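Local coordinates for protein beta-agarase D (Zobellia galactanivorans, PDB 4ASM) that hydrolyses the beta-1,4-linkages between D-galactose and 3,6-anhydro-L-galactose in agarose at random, with retention of the anomeric configuration, as the GH16 catalytic domain of a secreted endo-beta-agarase, at residues N58-R63 / P155-E160; I113-T118 / Q331-R336; N247-T252 / S292-K297; Q260-A265 / Q283-A288. One frame throughout, in Å; residues are numbered along the deposited sequence.

Interaction 1. Residues N58-R63 / P155-E160; sequences NKYHNR and PDDTQE. With IMD (imidazole), chain C.
His-61 sets CG between its backbone N and carbonyl carbon (chi1 73°), and Asp-157 turns CG anti to its carbonyl carbon (chi1 -66°); the imidazole and the carboxylate thereby meet across the two loops. NE2 of His-61 gives its N-H to OD1 of Asp-157 at 2.7 Å. The bond is bent (131° at the hydrogen), yet OD1 lies in the imidazole plane and accepts on the syn lone pair of the carboxylate. Further round the ring, CE1 of His-61 sits 3.7 Å from CA of Pro-155. Tyr-60 lays one ring face against its neighbour, CD2 of His-61 standing 3.5 Å above the centre of the Tyr-60 ring. A water over one face of the His-61 ring lies 2.9 Å from both O of Asn-62 and O of Pro-155, and can link the two backbones. Next to Asp-157 in the chain, OD1 of Asp-156 accepts from Thr-158 N in an Asx turn and also from Thr-158 OG1. Strand 159-166 follows directly and carries Glu-160, the probable nucleophile; its OE2 accepts a nearly straight bond from N1 of an imidazole, probably from the crystallisation liquor, at 2.6 Å, and the imidazole also reaches Glu-326. ND1 of His-61 is hydrogen-bonded to Asp-320. Held at both nitrogens by carboxylates, the His-61 ring cannot turn over without losing bonds, and the two acids would probably favour its doubly protonated, positive form.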
loop_
_atom_site.group_PDB
_atom_site.type_symbol
_atom_site.label_atom_id
_atom_site.label_comp_id
_atom_site.label_asym_id
_atom_site.label_seq_id
_atom_site.Cartn_x
_atom_site.Cartn_y
_atom_site.Cartn_z
ATOM N N ASN A 58 4.615 -4.229 16.957
ATOM C CA ASN A 58 4.414 -2.792 16.774
ATOM C C ASN A 58 5.625 -2.072 16.198
ATOM O O ASN A 58 5.955 -0.941 16.610
ATOM C CB ASN A 58 3.915 -2.130 18.079
ATOM C CG ASN A 58 4.896 -2.288 19.246
ATOM O OD1 ASN A 58 5.860 -3.066 19.175
ATOM N ND2 ASN A 58 4.650 -1.541 20.329
ATOM N N LYS A 59 6.254 -2.700 15.201
ATOM C CA LYS A 59 7.420 -2.120 14.567
ATOM C C LYS A 59 7.459 -2.503 13.090
ATOM O O LYS A 59 6.858 -3.487 12.692
ATOM C CB LYS A 59 8.697 -2.596 15.307
ATOM C CG LYS A 59 9.998 -1.960 14.850
ATOM C CD LYS A 59 11.114 -2.394 15.810
ATOM C CE LYS A 59 12.459 -1.855 15.357
ATOM N NZ LYS A 59 13.479 -1.994 16.453
ATOM N N TYR A 60 8.173 -1.697 12.309
ATOM C CA TYR A 60 8.517 -2.057 10.941
ATOM C C TYR A 60 9.239 -3.406 10.920
ATOM O O TYR A 60 9.868 -3.804 11.893
ATOM C CB TYR A 60 9.431 -0.964 10.420
ATOM C CG TYR A 60 9.880 -1.056 8.998
ATOM C CD1 TYR A 60 8.955 -1.037 7.941
ATOM C CD2 TYR A 60 11.232 -1.087 8.688
ATOM C CE1 TYR A 60 9.384 -1.055 6.598
ATOM C CE2 TYR A 60 11.660 -1.128 7.363
ATOM C CZ TYR A 60 10.737 -1.106 6.323
ATOM O OH TYR A 60 11.166 -1.135 5.000
ATOM N N HIS A 61 9.161 -4.092 9.786
ATOM C CA HIS A 61 9.476 -5.525 9.719
ATOM C C HIS A 61 10.938 -5.887 9.964
ATOM O O HIS A 61 11.856 -5.164 9.560
ATOM C CB HIS A 61 8.970 -6.109 8.377
ATOM C CG HIS A 61 9.773 -5.707 7.169
ATOM N ND1 HIS A 61 9.808 -6.491 6.037
ATOM C CD2 HIS A 61 10.575 -4.643 6.921
ATOM C CE1 HIS A 61 10.581 -5.914 5.135
ATOM N NE2 HIS A 61 11.060 -4.792 5.643
ATOM N N ASN A 62 11.132 -7.022 10.633
ATOM C CA ASN A 62 12.495 -7.522 10.875
ATOM C C ASN A 62 13.233 -7.862 9.590
ATOM O O ASN A 62 12.638 -8.132 8.542
ATOM C CB ASN A 62 12.472 -8.770 11.768
ATOM C CG ASN A 62 12.025 -8.486 13.188
ATOM O OD1 ASN A 62 12.199 -7.395 13.716
ATOM N ND2 ASN A 62 11.443 -9.503 13.820
ATOM N N ARG A 63 14.558 -7.880 9.703
ATOM C CA ARG A 63 15.427 -8.393 8.652
ATOM C C ARG A 63 15.239 -9.896 8.431
ATOM O O ARG A 63 14.713 -10.580 9.300
ATOM C CB ARG A 63 16.869 -8.106 9.049
ATOM C CG ARG A 63 17.189 -6.649 9.001
ATOM C CD ARG A 63 18.486 -6.341 9.700
ATOM N NE ARG A 63 18.750 -4.909 9.657
ATOM C CZ ARG A 63 19.264 -4.274 8.607
ATOM N NH1 ARG A 63 19.590 -4.951 7.508
ATOM N NH2 ARG A 63 19.463 -2.962 8.655
ATOM N N PRO A 155 10.977 -9.567 3.281
ATOM C CA PRO A 155 11.978 -9.256 4.324
ATOM C C PRO A 155 13.260 -8.592 3.801
ATOM O O PRO A 155 13.852 -7.770 4.493
ATOM C CB PRO A 155 12.274 -10.636 4.927
ATOM C CG PRO A 155 10.987 -11.357 4.799
ATOM C CD PRO A 155 10.375 -10.896 3.478
ATOM N N ASP A 156 13.693 -8.953 2.587
ATOM C CA ASP A 156 14.931 -8.369 2.052
ATOM C C ASP A 156 14.733 -7.042 1.323
ATOM O O ASP A 156 15.671 -6.484 0.750
ATOM C CB ASP A 156 15.685 -9.383 1.178
ATOM C CG ASP A 156 15.092 -9.548 -0.221
ATOM O OD1 ASP A 156 14.055 -8.924 -0.569
ATOM O OD2 ASP A 156 15.686 -10.337 -0.984
ATOM N N ASP A 157 13.496 -6.528 1.357
ATOM C CA ASP A 157 13.170 -5.175 0.871
ATOM C C ASP A 157 13.267 -5.026 -0.670
ATOM O O ASP A 157 13.300 -3.903 -1.169
ATOM C CB ASP A 157 14.010 -4.078 1.564
ATOM C CG ASP A 157 13.702 -3.942 3.042
ATOM O OD1 ASP A 157 12.579 -4.297 3.458
ATOM O OD2 ASP A 157 14.600 -3.451 3.775
ATOM N N THR A 158 13.278 -6.138 -1.408
ATOM C CA THR A 158 13.367 -6.045 -2.887
ATOM C C THR A 158 12.011 -6.088 -3.611
ATOM O O THR A 158 11.894 -5.618 -4.729
ATOM C CB THR A 158 14.269 -7.145 -3.498
ATOM O OG1 THR A 158 13.749 -8.441 -3.210
ATOM C CG2 THR A 158 15.705 -7.035 -2.961
ATOM N N GLN A 159 11.009 -6.710 -2.992
ATOM C CA GLN A 159 9.741 -6.943 -3.678
ATOM C C GLN A 159 8.604 -6.512 -2.787
ATOM O O GLN A 159 8.570 -6.866 -1.609
ATOM C CB GLN A 159 9.584 -8.414 -4.055
ATOM C CG GLN A 159 10.701 -8.952 -4.984
ATOM C CD GLN A 159 10.529 -10.411 -5.409
ATOM O OE1 GLN A 159 11.491 -11.047 -5.901
ATOM N NE2 GLN A 159 9.352 -10.949 -5.239
ATOM N N GLU A 160 7.649 -5.776 -3.366
ATOM C CA GLU A 160 6.549 -5.173 -2.594
ATOM C C GLU A 160 5.270 -5.178 -3.403
ATOM O O GLU A 160 5.297 -4.930 -4.601
ATOM C CB GLU A 160 6.924 -3.740 -2.214
ATOM C CG GLU A 160 5.785 -2.890 -1.681
ATOM C CD GLU A 160 6.231 -1.488 -1.334
ATOM O OE1 GLU A 160 7.450 -1.245 -1.172
ATOM O OE2 GLU A 160 5.324 -0.624 -1.195
HETATM N N1 IMD C . 4.774 1.413 0.335
HETATM C C2 IMD C . 5.355 1.718 1.508
HETATM N N3 IMD C . 4.690 2.755 2.057
HETATM C C4 IMD C . 3.674 3.110 1.235
HETATM C C5 IMD C . 3.733 2.252 0.145
HETATM O O HOH W 1 13.641 -6.056 6.790
#

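Interaction 2. Residues I113-T118 / Q331-R336; sequences ISRPET and QAEAYR
Arg-115 reaches from its strand to the end of helix 329-333 and spends each of its three guanidinium nitrogens on a carbonyl. NE donates to O of Ala-332 at 3.0 Å, from above the carbonyl plane; the same oxygen takes Tyr-335 N from the opposite face. NH2 of Arg-115 reaches O of Glu-333 at 2.9 Å, nearly straight (169°) and on a lone pair in the carbonyl plane. NH1 turns back to the neighbouring Ser-114 O at 2.8 Å. Tyr-335 lies flat on the guanidinium, planes 7° apart, with its OH 3.4 Å from CZ of Arg-115, while CD1 of Ile-113 approaches the other face and also touches CG of Glu-333, whose carboxylate is hydrogen-bonded to Ser-108. A leucine in place of Arg-115 would probably cost O of Glu-333 its arginine donor, leave O of Ala-332 with Tyr-335 N, and strip Tyr-335 of its cationic stacking partner. Tyr-335, at positive phi, closes the helix in a Schellman motif, and the arginine hydrogen-bonds to carbonyls at that helix end from strand 112-125.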
loop_
_atom_site.group_PDB
_atom_site.type_symbol
_atom_site.label_atom_id
_atom_site.label_comp_id
_atom_site.label_asym_id
_atom_site.label_seq_id
_atom_site.Cartn_x
_atom_site.Cartn_y
_atom_site.Cartn_z
ATOM N N ILE A 113 16.794 18.331 2.981
ATOM C CA ILE A 113 15.892 19.378 3.430
ATOM C C ILE A 113 15.217 18.928 4.728
ATOM O O ILE A 113 15.194 17.736 5.016
ATOM C CB ILE A 113 14.828 19.743 2.352
ATOM C CG1 ILE A 113 14.022 18.506 1.940
ATOM C CG2 ILE A 113 15.499 20.380 1.114
ATOM C CD1 ILE A 113 12.789 18.820 1.071
ATOM N N SER A 114 14.679 19.876 5.485
ATOM C CA SER A 114 14.041 19.584 6.780
ATOM C C SER A 114 12.583 20.011 6.819
ATOM O O SER A 114 12.195 21.042 6.254
ATOM C CB SER A 114 14.789 20.279 7.925
ATOM O OG SER A 114 16.082 19.723 8.114
ATOM N N ARG A 115 11.773 19.202 7.494
ATOM C CA ARG A 115 10.368 19.516 7.711
ATOM C C ARG A 115 10.027 19.098 9.130
ATOM O O ARG A 115 10.799 18.361 9.741
ATOM C CB ARG A 115 9.480 18.766 6.702
ATOM C CG ARG A 115 9.637 19.172 5.240
ATOM C CD ARG A 115 9.117 20.566 4.994
ATOM N NE ARG A 115 9.215 20.922 3.573
ATOM C CZ ARG A 115 10.262 21.506 2.974
ATOM N NH1 ARG A 115 11.376 21.804 3.636
ATOM N NH2 ARG A 115 10.188 21.771 1.670
ATOM N N PRO A 116 8.877 19.553 9.667
ATOM C CA PRO A 116 8.428 19.025 10.955
ATOM C C PRO A 116 8.353 17.505 10.949
ATOM O O PRO A 116 7.882 16.893 9.984
ATOM C CB PRO A 116 7.018 19.609 11.105
ATOM C CG PRO A 116 7.061 20.898 10.326
ATOM C CD PRO A 116 7.940 20.562 9.135
ATOM N N GLU A 117 8.833 16.890 12.025
ATOM C CA GLU A 117 8.813 15.434 12.124
ATOM C C GLU A 117 7.416 14.924 12.424
ATOM O O GLU A 117 6.723 15.447 13.281
ATOM C CB GLU A 117 9.779 14.936 13.207
ATOM C CG GLU A 117 9.775 13.424 13.341
ATOM C CD GLU A 117 10.905 12.898 14.181
ATOM O OE1 GLU A 117 12.076 13.050 13.775
ATOM O OE2 GLU A 117 10.611 12.310 15.241
ATOM N N THR A 118 7.010 13.891 11.706
ATOM C CA THR A 118 5.704 13.277 11.926
ATOM C C THR A 118 5.896 11.907 12.548
ATOM O O THR A 118 6.418 10.984 11.908
ATOM C CB THR A 118 4.915 13.146 10.626
ATOM O OG1 THR A 118 4.741 14.462 10.074
ATOM C CG2 THR A 118 3.545 12.542 10.917
ATOM N N GLN A 331 5.415 14.434 -0.547
ATOM C CA GLN A 331 4.345 15.188 0.079
ATOM C C GLN A 331 4.918 16.259 1.002
ATOM O O GLN A 331 4.470 17.407 0.976
ATOM C CB GLN A 331 3.426 14.237 0.866
ATOM C CG GLN A 331 2.507 13.346 0.014
ATOM C CD GLN A 331 1.316 14.115 -0.578
ATOM O OE1 GLN A 331 0.162 14.004 -0.108
ATOM N NE2 GLN A 331 1.591 14.867 -1.603
ATOM N N ALA A 332 5.899 15.886 1.822
ATOM C CA ALA A 332 6.475 16.800 2.803
ATOM C C ALA A 332 7.201 17.965 2.134
ATOM O O ALA A 332 7.065 19.119 2.566
ATOM C CB ALA A 332 7.391 16.039 3.748
ATOM N N GLU A 333 7.966 17.665 1.080
ATOM C CA GLU A 333 8.691 18.724 0.374
ATOM C C GLU A 333 7.714 19.771 -0.177
ATOM O O GLU A 333 7.996 20.981 -0.128
ATOM C CB GLU A 333 9.537 18.131 -0.745
ATOM C CG GLU A 333 10.300 19.198 -1.549
ATOM C CD GLU A 333 11.356 18.644 -2.486
ATOM O OE1 GLU A 333 11.682 17.449 -2.402
ATOM O OE2 GLU A 333 11.870 19.437 -3.303
ATOM N N ALA A 334 6.576 19.284 -0.683
ATOM C CA ALA A 334 5.550 20.129 -1.290
ATOM C C ALA A 334 4.650 20.809 -0.249
ATOM O O ALA A 334 3.737 21.557 -0.624
ATOM C CB ALA A 334 4.692 19.293 -2.246
ATOM N N TYR A 335 4.901 20.563 1.036
ATOM C CA TYR A 335 4.092 21.105 2.148
ATOM C C TYR A 335 2.663 20.580 2.125
ATOM O O TYR A 335 1.743 21.183 2.705
ATOM C CB TYR A 335 4.116 22.640 2.178
ATOM C CG TYR A 335 5.483 23.194 2.520
ATOM C CD1 TYR A 335 5.915 23.244 3.850
ATOM C CD2 TYR A 335 6.339 23.640 1.527
ATOM C CE1 TYR A 335 7.157 23.742 4.166
ATOM C CE2 TYR A 335 7.611 24.134 1.841
ATOM C CZ TYR A 335 8.006 24.181 3.160
ATOM O OH TYR A 335 9.265 24.680 3.486
ATOM N N ARG A 336 2.460 19.459 1.442
ATOM C CA ARG A 336 1.150 18.820 1.500
ATOM C C ARG A 336 0.899 18.059 2.803
ATOM O O ARG A 336 -0.256 17.807 3.124
ATOM C CB ARG A 336 0.838 17.997 0.246
ATOM C CG ARG A 336 0.537 18.900 -0.968
ATOM C CD ARG A 336 -0.068 18.107 -2.129
ATOM N NE ARG A 336 0.942 17.188 -2.627
ATOM C CZ ARG A 336 1.833 17.479 -3.575
ATOM N NH1 ARG A 336 1.839 18.670 -4.189
ATOM N NH2 ARG A 336 2.722 16.569 -3.906
#

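Interaction 3. Residues N247-T252 / S292-K297; sequences NDAVQT and SDAKNK
The carboxylate of Asp-248 is a flat group pressed against Lys-295: CA of Lys-295 lies to one side of its plane, 3.5 Å from OD1 of Asp-248, and a bridging water stands above the other side. CG of Lys-295 comes alongside the same oxygen. The water donates to Asp-248 OD1 at 2.6 Å and to the amide OD1 of Asn-247 at 3.0 Å, and it accepts from NZ of Lys-295 at 2.8 Å, so one solvent molecule ties together three side chains. Directly, the opposite charges stay apart, OD1 of Asp-248 and NZ of Lys-295 being 4.5 Å from each other. The lysine is extended at first, then bends at its last two torsions (chi3 59°, chi4 71°), which curls NZ back over the turn to within 4.0 Å of CB of Asn-247. There the ammonium also forms a salt bridge with Asp-246, its strongest polar partner. Next to these polar groups is an apolar contact: CB of Ala-249 meets CB of Ala-294 at 3.6 Å and CG of Lys-295 at much the same distance. Leu-291, from the start of the helix, continues the packing on Ala-249. This is plain structural packing, far from the probable substrate-binding residues. The arrangement is a short helix, 291-297, laid against the start of strand 249-253, just after the tight turn of the antiparallel hairpin formed with strand 240-246.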
loop_
_atom_site.group_PDB
_atom_site.type_symbol
_atom_site.label_atom_id
_atom_site.label_comp_id
_atom_site.label_asym_id
_atom_site.label_seq_id
_atom_site.Cartn_x
_atom_site.Cartn_y
_atom_site.Cartn_z
ATOM N N ASN A 247 1.507 -9.273 -15.957
ATOM C CA ASN A 247 2.797 -9.372 -16.664
ATOM C C ASN A 247 3.235 -8.073 -17.361
ATOM O O ASN A 247 4.154 -7.384 -16.892
ATOM C CB ASN A 247 2.808 -10.583 -17.623
ATOM C CG ASN A 247 4.178 -10.871 -18.188
ATOM O OD1 ASN A 247 4.334 -11.059 -19.405
ATOM N ND2 ASN A 247 5.176 -10.898 -17.331
ATOM N N ASP A 248 2.586 -7.737 -18.482
ATOM C CA ASP A 248 2.981 -6.597 -19.308
ATOM C C ASP A 248 1.780 -5.764 -19.762
ATOM O O ASP A 248 1.901 -4.931 -20.654
ATOM C CB ASP A 248 3.836 -7.026 -20.523
ATOM C CG ASP A 248 3.176 -8.092 -21.368
ATOM O OD1 ASP A 248 2.027 -8.477 -21.097
ATOM O OD2 ASP A 248 3.851 -8.570 -22.316
ATOM N N ALA A 249 0.641 -5.993 -19.102
ATOM C CA ALA A 249 -0.619 -5.345 -19.456
ATOM C C ALA A 249 -1.418 -5.006 -18.221
ATOM O O ALA A 249 -1.232 -5.603 -17.149
ATOM C CB ALA A 249 -1.435 -6.270 -20.357
ATOM N N VAL A 250 -2.338 -4.064 -18.388
ATOM C CA VAL A 250 -3.114 -3.534 -17.284
ATOM C C VAL A 250 -4.567 -3.428 -17.733
ATOM O O VAL A 250 -4.852 -3.141 -18.901
ATOM C CB VAL A 250 -2.607 -2.114 -16.922
ATOM C CG1 VAL A 250 -3.376 -1.530 -15.799
ATOM C CG2 VAL A 250 -1.110 -2.153 -16.560
ATOM N N GLN A 251 -5.490 -3.663 -16.804
ATOM C CA GLN A 251 -6.879 -3.253 -17.030
ATOM C C GLN A 251 -7.344 -2.544 -15.779
ATOM O O GLN A 251 -7.003 -2.962 -14.665
ATOM C CB GLN A 251 -7.792 -4.421 -17.416
ATOM C CG GLN A 251 -8.269 -5.317 -16.307
ATOM C CD GLN A 251 -9.284 -6.323 -16.836
ATOM O OE1 GLN A 251 -10.452 -6.361 -16.422
ATOM N NE2 GLN A 251 -8.839 -7.137 -17.760
ATOM N N THR A 252 -8.042 -1.432 -15.949
ATOM C CA THR A 252 -8.538 -0.703 -14.776
ATOM C C THR A 252 -9.900 -0.088 -15.017
ATOM O O THR A 252 -10.254 0.257 -16.154
ATOM C CB THR A 252 -7.440 0.166 -14.031
ATOM O OG1 THR A 252 -7.930 1.403 -13.478
ATOM C CG2 THR A 252 -6.165 0.271 -14.799
ATOM N N SER A 292 -6.063 -9.746 -23.027
ATOM C CA SER A 292 -5.240 -10.565 -23.946
ATOM C C SER A 292 -4.665 -9.739 -25.096
ATOM O O SER A 292 -3.518 -9.901 -25.440
ATOM C CB SER A 292 -6.011 -11.773 -24.450
ATOM O OG SER A 292 -6.192 -12.688 -23.382
ATOM N N ASP A 293 -5.458 -8.828 -25.654
ATOM C CA ASP A 293 -4.964 -7.936 -26.700
ATOM C C ASP A 293 -3.793 -7.081 -26.192
ATOM O O ASP A 293 -2.784 -6.930 -26.881
ATOM C CB ASP A 293 -6.125 -7.047 -27.192
ATOM C CG ASP A 293 -5.746 -6.166 -28.365
ATOM O OD1 ASP A 293 -5.233 -6.691 -29.385
ATOM O OD2 ASP A 293 -5.992 -4.946 -28.269
ATOM N N ALA A 294 -3.943 -6.520 -24.989
ATOM C CA ALA A 294 -2.895 -5.707 -24.392
ATOM C C ALA A 294 -1.601 -6.507 -24.172
ATOM O O ALA A 294 -0.535 -6.044 -24.509
ATOM C CB ALA A 294 -3.409 -5.101 -23.080
ATOM N N LYS A 295 -1.743 -7.708 -23.625
ATOM C CA LYS A 295 -0.622 -8.631 -23.433
ATOM C C LYS A 295 0.048 -8.973 -24.765
ATOM O O LYS A 295 1.270 -8.999 -24.855
ATOM C CB LYS A 295 -1.085 -9.903 -22.720
ATOM C CG LYS A 295 -1.465 -9.674 -21.247
ATOM C CD LYS A 295 -2.199 -10.871 -20.597
ATOM C CE LYS A 295 -1.381 -12.141 -20.632
ATOM N NZ LYS A 295 -0.235 -12.087 -19.703
ATOM N N ASN A 296 -0.742 -9.200 -25.812
ATOM C CA ASN A 296 -0.169 -9.469 -27.134
ATOM C C ASN A 296 0.644 -8.298 -27.638
ATOM O O ASN A 296 1.739 -8.477 -28.178
ATOM C CB ASN A 296 -1.262 -9.763 -28.163
ATOM C CG ASN A 296 -1.934 -11.087 -27.962
ATOM O OD1 ASN A 296 -3.030 -11.311 -28.488
ATOM N ND2 ASN A 296 -1.302 -11.982 -27.209
ATOM N N LYS A 297 0.103 -7.091 -27.480
ATOM C CA LYS A 297 0.721 -5.880 -27.998
ATOM C C LYS A 297 1.947 -5.441 -27.216
ATOM O O LYS A 297 2.863 -4.816 -27.766
ATOM C CB LYS A 297 -0.297 -4.729 -28.028
ATOM C CG LYS A 297 -1.371 -4.881 -29.095
ATOM C CD LYS A 297 -2.338 -3.719 -28.970
ATOM C CE LYS A 297 -3.410 -3.774 -30.055
ATOM N NZ LYS A 297 -2.812 -3.536 -31.395
HETATM O O HOH W 2 1.899 -11.119 -21.171
#

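Interaction 4. Residues Q260-A265 / Q283-A288; sequences QYTYPA and QKMNIA
Strands 260-264 and 285-288 run antiparallel with a twist, their directions 141° apart, and Tyr-263 and Asn-286 form a hydrogen-bonded pair between them. N of Asn-286 gives O of Tyr-263 a 2.8 Å bond, and N of Tyr-263 answers to O of Asn-286. Beyond the pair, Ala-288 N reaches O of Tyr-261 and Ala-265 N reaches O of Lys-284. Tyr-263 places CG between its backbone N and carbonyl carbon (chi1 65°), tipping the ring across to the partner strand; CB of Asn-286 lies over one face, 3.3 Å from CZ of Tyr-263. The amide stands almost at a right angle to the ring, and ND2 of Asn-286 donates to OH of Tyr-263 at 3.2 Å. A water 2.6 Å from this OH of Tyr-263 donates to O of Ile-287. Met-285, bent at chi2 and chi3, brings SD to 3.7 Å from CA of Pro-264, with CE near Thr-262 OG1. A valine in place of Tyr-263 would probably leave Asn-286 ND2 and the bridging water without a hydroxyl partner and uncover CB of Asn-286. The one phenol thus serves both strands, so a side-chain hydrogen bond and a water link supplement the backbone bonds of the pair.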
loop_
_atom_site.group_PDB
_atom_site.type_symbol
_atom_site.label_atom_id
_atom_site.label_comp_id
_atom_site.label_asym_id
_atom_site.label_seq_id
_atom_site.Cartn_x
_atom_site.Cartn_y
_atom_site.Cartn_z
ATOM N N GLN A 260 -10.927 -0.111 -18.899
ATOM C CA GLN A 260 -9.962 0.292 -19.926
ATOM C C GLN A 260 -8.740 -0.620 -19.887
ATOM O O GLN A 260 -8.170 -0.864 -18.810
ATOM C CB GLN A 260 -9.550 1.744 -19.787
ATOM C CG GLN A 260 -8.683 2.184 -20.947
ATOM C CD GLN A 260 -8.349 3.634 -20.920
ATOM O OE1 GLN A 260 -8.720 4.379 -21.843
ATOM N NE2 GLN A 260 -7.642 4.058 -19.905
ATOM N N TYR A 261 -8.321 -1.103 -21.061
ATOM C CA TYR A 261 -7.203 -2.048 -21.181
ATOM C C TYR A 261 -6.043 -1.284 -21.746
ATOM O O TYR A 261 -6.175 -0.629 -22.798
ATOM C CB TYR A 261 -7.573 -3.203 -22.129
ATOM C CG TYR A 261 -8.876 -3.844 -21.754
ATOM C CD1 TYR A 261 -8.932 -4.863 -20.791
ATOM C CD2 TYR A 261 -10.073 -3.400 -22.324
ATOM C CE1 TYR A 261 -10.143 -5.422 -20.401
ATOM C CE2 TYR A 261 -11.292 -3.966 -21.961
ATOM C CZ TYR A 261 -11.317 -4.960 -20.988
ATOM O OH TYR A 261 -12.520 -5.515 -20.630
ATOM N N THR A 262 -4.919 -1.322 -21.040
ATOM C CA THR A 262 -3.770 -0.541 -21.456
ATOM C C THR A 262 -2.457 -1.296 -21.321
ATOM O O THR A 262 -2.387 -2.335 -20.685
ATOM C CB THR A 262 -3.658 0.786 -20.663
ATOM O OG1 THR A 262 -3.520 0.473 -19.271
ATOM C CG2 THR A 262 -4.882 1.704 -20.882
ATOM N N TYR A 263 -1.421 -0.779 -21.960
ATOM C CA TYR A 263 -0.085 -1.366 -21.828
ATOM C C TYR A 263 0.949 -0.250 -22.095
ATOM O O TYR A 263 0.618 0.790 -22.683
ATOM C CB TYR A 263 0.086 -2.563 -22.788
ATOM C CG TYR A 263 0.023 -2.144 -24.232
ATOM C CD1 TYR A 263 -1.211 -2.026 -24.888
ATOM C CD2 TYR A 263 1.180 -1.811 -24.928
ATOM C CE1 TYR A 263 -1.279 -1.581 -26.197
ATOM C CE2 TYR A 263 1.123 -1.374 -26.239
ATOM C CZ TYR A 263 -0.113 -1.265 -26.870
ATOM O OH TYR A 263 -0.203 -0.808 -28.175
ATOM N N PRO A 264 2.192 -0.434 -21.631
ATOM C CA PRO A 264 3.216 0.605 -21.792
ATOM C C PRO A 264 3.539 0.941 -23.247
ATOM O O PRO A 264 3.771 0.034 -24.072
ATOM C CB PRO A 264 4.441 0.004 -21.082
ATOM C CG PRO A 264 3.863 -1.014 -20.120
ATOM C CD PRO A 264 2.679 -1.596 -20.860
ATOM N N ALA A 265 3.529 2.239 -23.545
ATOM C CA ALA A 265 3.850 2.732 -24.888
ATOM C C ALA A 265 5.356 2.757 -25.139
ATOM O O ALA A 265 5.800 2.634 -26.277
ATOM C CB ALA A 265 3.252 4.099 -25.109
ATOM N N GLN A 283 3.179 7.711 -16.784
ATOM C CA GLN A 283 3.678 6.750 -17.766
ATOM C C GLN A 283 2.777 6.734 -19.010
ATOM O O GLN A 283 1.548 6.624 -18.905
ATOM C CB GLN A 283 3.720 5.352 -17.159
ATOM C CG GLN A 283 4.082 4.290 -18.193
ATOM C CD GLN A 283 4.120 2.887 -17.649
ATOM O OE1 GLN A 283 3.513 2.591 -16.628
ATOM N NE2 GLN A 283 4.840 2.008 -18.336
ATOM N N LYS A 284 3.384 6.881 -20.188
ATOM C CA LYS A 284 2.617 6.839 -21.436
ATOM C C LYS A 284 2.127 5.423 -21.709
ATOM O O LYS A 284 2.917 4.460 -21.718
ATOM C CB LYS A 284 3.459 7.361 -22.610
ATOM C CG LYS A 284 2.652 7.541 -23.892
ATOM C CD LYS A 284 3.534 8.041 -25.017
ATOM C CE LYS A 284 2.723 8.147 -26.314
ATOM N NZ LYS A 284 3.631 8.582 -27.416
ATOM N N MET A 285 0.814 5.301 -21.917
ATOM C CA MET A 285 0.192 3.995 -22.128
ATOM C C MET A 285 -0.630 4.024 -23.417
ATOM O O MET A 285 -1.166 5.080 -23.800
ATOM C CB MET A 285 -0.761 3.665 -20.961
ATOM C CG MET A 285 -0.094 3.728 -19.579
ATOM S SD MET A 285 1.109 2.421 -19.310
ATOM C CE MET A 285 0.076 1.037 -18.864
ATOM N N ASN A 286 -0.691 2.876 -24.073
ATOM C CA ASN A 286 -1.554 2.730 -25.241
ATOM C C ASN A 286 -2.826 1.972 -24.869
ATOM O O ASN A 286 -2.857 1.241 -23.892
ATOM C CB ASN A 286 -0.819 1.956 -26.337
ATOM C CG ASN A 286 0.292 2.756 -26.988
ATOM O OD1 ASN A 286 0.341 3.985 -26.913
ATOM N ND2 ASN A 286 1.196 2.038 -27.658
ATOM N N ILE A 287 -3.867 2.139 -25.697
ATOM C CA ILE A 287 -5.163 1.508 -25.494
ATOM C C ILE A 287 -5.239 0.193 -26.254
ATOM O O ILE A 287 -4.837 0.117 -27.435
ATOM C CB ILE A 287 -6.289 2.450 -25.981
ATOM C CG1 ILE A 287 -6.336 3.665 -25.069
ATOM C CG2 ILE A 287 -7.660 1.749 -26.015
ATOM C CD1 ILE A 287 -7.185 4.775 -25.607
ATOM N N ALA A 288 -5.744 -0.826 -25.567
ATOM C CA ALA A 288 -6.034 -2.115 -26.190
ATOM C C ALA A 288 -7.518 -2.453 -26.037
ATOM O O ALA A 288 -8.283 -1.694 -25.431
ATOM C CB ALA A 288 -5.162 -3.223 -25.587
HETATM O O HOH W 3 -9.419 -0.068 -23.417
HETATM O O HOH W 4 -2.544 0.005 -28.945
#

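In the fold
The four contacts are spread over one GH16 domain, a fold of the beta-jelly-roll type. Interaction 1 joins two loops beside strand 159-166, which carries the probable nucleophile. Interaction 2, with its centre 24 Å away, fixes strand 112-125 to helix 329-333; its segments alternate along the chain with those of interaction 1, so the two closures interlock. Interactions 3 and 4 form a separate cluster, centres 8 Å apart and 30 to 37 Å from the other two. Interaction 4 is nested within the loop closed by interaction 3, and both lie within that closed by interaction 2. Neighbouring strands 249-253 and 259-264 bond directly, while helix 291-297 follows strand 282-288, making one peripheral cluster away from the active site and the calcium ion.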